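Local coordinates for rutinosidase (Aspergillus niger, PDB 6I1A), which hydrolyses glycosidic bonds as a secreted family 5 glycosyl hydrolase, cleaving flavonoid rutinosides such as rutin to release the disaccharide rutinose, at residues I132-H137 and Q185-E190. Numbering follows the deposited sequence.
Sequences IIIDTH and QSYTLE
The ring of Tyr-187 meets Ile-132 and Ile-134 obliquely, with its CD2-CE2 side doing the touching: CD2, nearest both, lies 3.7 Å from Ile-132 CB and 3.7 Å from Ile-134 CD1. Its CG is anti to the carbonyl carbon (chi1 -63°), which lays the ring beside Ile-132, while Ile-134 crosses it at a slant. Ala-121 and Ile-125 of helix 113-128 and Ile-178 of helix 161-179 pack on the same tyrosine. Two carboxylates belong to the opposite sheet face. There the Asp-135 and Glu-190 side chains run alongside each other, their carboxylate planes turned 57° apart, with Asp-135 OD1 4.1 Å from Glu-190 OE1. From His-137, just past the strand, ND1 donates its N-H to the syn side of Asp-135 OD2 (2.6 Å), bent and tilted from the ring plane, while OD1 lies in plane at the ring edge; the salt bridge from Arg-92 NE grips Glu-190 OE1. Between the faces, five backbone hydrogen bonds join the parallel segments, starting with Ile-132 N to Ser-186 O (2.8 Å), just before strand 187-190, and ending with Thr-136 N to Glu-190 O (3.0 Å). With helix 161-179 between them in sequence, the strands form a beta-alpha-beta crossover of the TIM barrel. Ile-132, Ile-134, Tyr-187 and Leu-189 turn to the surrounding helices, and Ile-133, Asp-135, Thr-188 and Glu-190 to the barrel interior. The chemistry thus divides by face: an apolar outer layer seals sheet to helices, whereas inside, two buried acids sit close together, Glu-190 held by Arg-92 and Asp-135 by His-137.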
loop_
_atom_site.group_PDB
_atom_site.type_symbol
_atom_site.label_atom_id
_atom_site.label_comp_id
_atom_site.label_asym_id
_atom_site.label_seq_id
_atom_site.Cartn_x
_atom_site.Cartn_y
_atom_site.Cartn_z
ATOM N N ILE A 132 -31.722 -1.960 -0.943
ATOM C CA ILE A 132 -31.340 -0.628 -1.396
ATOM C C ILE A 132 -30.382 -0.025 -0.383
ATOM O O ILE A 132 -30.791 0.157 0.782
ATOM C CB ILE A 132 -32.552 0.275 -1.621
ATOM C CG1 ILE A 132 -33.661 -0.391 -2.456
ATOM C CG2 ILE A 132 -32.127 1.579 -2.202
ATOM C CD1 ILE A 132 -33.270 -0.666 -3.918
ATOM N N ILE A 133 -29.213 0.394 -0.818
ATOM C CA ILE A 133 -28.306 1.224 0.008
ATOM C C ILE A 133 -28.424 2.678 -0.431
ATOM O O ILE A 133 -28.134 2.974 -1.597
ATOM C CB ILE A 133 -26.858 0.793 -0.089
ATOM C CG1 ILE A 133 -26.680 -0.659 0.358
ATOM C CG2 ILE A 133 -25.900 1.732 0.658
ATOM C CD1 ILE A 133 -25.401 -1.291 -0.158
ATOM N N ILE A 134 -28.905 3.584 0.434
ATOM C CA ILE A 134 -28.982 5.006 0.118
ATOM C C ILE A 134 -27.696 5.669 0.640
ATOM O O ILE A 134 -27.438 5.625 1.868
ATOM C CB ILE A 134 -30.242 5.704 0.667
ATOM C CG1 ILE A 134 -31.518 5.054 0.132
ATOM C CG2 ILE A 134 -30.162 7.190 0.359
ATOM C CD1 ILE A 134 -32.772 5.592 0.800
ATOM N N ASP A 135 -26.871 6.188 -0.260
ATOM C CA ASP A 135 -25.579 6.782 0.078
ATOM C C ASP A 135 -25.641 8.294 -0.101
ATOM O O ASP A 135 -25.930 8.782 -1.212
ATOM C CB ASP A 135 -24.552 6.113 -0.847
ATOM C CG ASP A 135 -23.289 6.899 -1.088
ATOM O OD1 ASP A 135 -22.765 7.599 -0.208
ATOM O OD2 ASP A 135 -22.761 6.699 -2.229
ATOM N N THR A 136 -25.341 9.050 0.953
ATOM C CA THR A 136 -25.144 10.498 0.851
ATOM C C THR A 136 -23.688 10.742 0.450
ATOM O O THR A 136 -22.814 10.799 1.345
ATOM C CB THR A 136 -25.613 11.230 2.115
ATOM O OG1 THR A 136 -24.954 10.686 3.239
ATOM C CG2 THR A 136 -27.095 11.015 2.293
ATOM N N HIS A 137 -23.446 10.766 -0.869
ATOM C CA HIS A 137 -22.094 10.714 -1.431
ATOM C C HIS A 137 -21.298 11.968 -1.121
ATOM O O HIS A 137 -20.077 11.887 -0.881
ATOM C CB HIS A 137 -22.245 10.505 -2.945
ATOM C CG HIS A 137 -21.190 9.671 -3.587
ATOM N ND1 HIS A 137 -21.002 8.375 -3.220
ATOM C CD2 HIS A 137 -20.430 9.905 -4.698
ATOM C CE1 HIS A 137 -20.095 7.861 -4.030
ATOM N NE2 HIS A 137 -19.727 8.748 -4.939
ATOM N N GLN A 185 -37.676 -2.132 5.795
ATOM C CA GLN A 185 -36.822 -3.303 5.855
ATOM C C GLN A 185 -35.932 -3.462 4.590
ATOM O O GLN A 185 -35.033 -4.270 4.643
ATOM C CB GLN A 185 -37.630 -4.606 6.098
ATOM C CG GLN A 185 -38.649 -4.974 5.037
ATOM C CD GLN A 185 -40.036 -4.405 5.179
ATOM O OE1 GLN A 185 -40.254 -3.302 5.703
ATOM N NE2 GLN A 185 -41.003 -5.154 4.635
ATOM N N SER A 186 -36.228 -2.694 3.576
ATOM C CA SER A 186 -35.512 -2.850 2.271
ATOM C C SER A 186 -34.276 -1.933 2.200
ATOM O O SER A 186 -33.615 -1.939 1.152
ATOM C CB SER A 186 -36.395 -2.537 1.144
ATOM O OG SER A 186 -37.508 -3.474 1.111
ATOM N N TYR A 187 -33.942 -1.136 3.206
ATOM C CA TYR A 187 -32.943 -0.039 3.072
ATOM C C TYR A 187 -31.844 -0.139 4.104
ATOM O O TYR A 187 -32.069 -0.444 5.323
ATOM C CB TYR A 187 -33.608 1.314 3.197
ATOM C CG TYR A 187 -34.611 1.585 2.115
ATOM C CD1 TYR A 187 -35.949 1.191 2.283
ATOM C CD2 TYR A 187 -34.305 2.221 0.924
ATOM C CE1 TYR A 187 -36.905 1.430 1.299
ATOM C CE2 TYR A 187 -35.248 2.480 -0.046
ATOM C CZ TYR A 187 -36.569 2.081 0.131
ATOM O OH TYR A 187 -37.453 2.360 -0.857
ATOM N N THR A 188 -30.636 0.195 3.652
ATOM C CA THR A 188 -29.451 0.453 4.472
ATOM C C THR A 188 -29.050 1.902 4.262
ATOM O O THR A 188 -29.036 2.388 3.142
ATOM C CB THR A 188 -28.316 -0.531 4.173
ATOM O OG1 THR A 188 -28.705 -1.821 4.636
ATOM C CG2 THR A 188 -26.985 -0.137 4.726
ATOM N N LEU A 189 -28.711 2.611 5.347
ATOM C CA LEU A 189 -28.342 4.030 5.282
ATOM C C LEU A 189 -26.821 4.181 5.347
ATOM O O LEU A 189 -26.178 3.727 6.326
ATOM C CB LEU A 189 -28.993 4.737 6.491
ATOM C CG LEU A 189 -29.007 6.243 6.467
ATOM C CD1 LEU A 189 -30.114 6.809 7.424
ATOM C CD2 LEU A 189 -27.718 6.787 6.907
ATOM N N GLU A 190 -26.241 4.814 4.333
ATOM C CA GLU A 190 -24.797 5.069 4.258
ATOM C C GLU A 190 -24.536 6.571 4.297
ATOM O O GLU A 190 -24.778 7.291 3.311
ATOM C CB GLU A 190 -24.203 4.503 2.960
ATOM C CG GLU A 190 -22.696 4.621 2.932
ATOM C CD GLU A 190 -22.030 3.809 1.858
ATOM O OE1 GLU A 190 -22.629 3.582 0.786
ATOM O OE2 GLU A 190 -20.905 3.310 2.138
#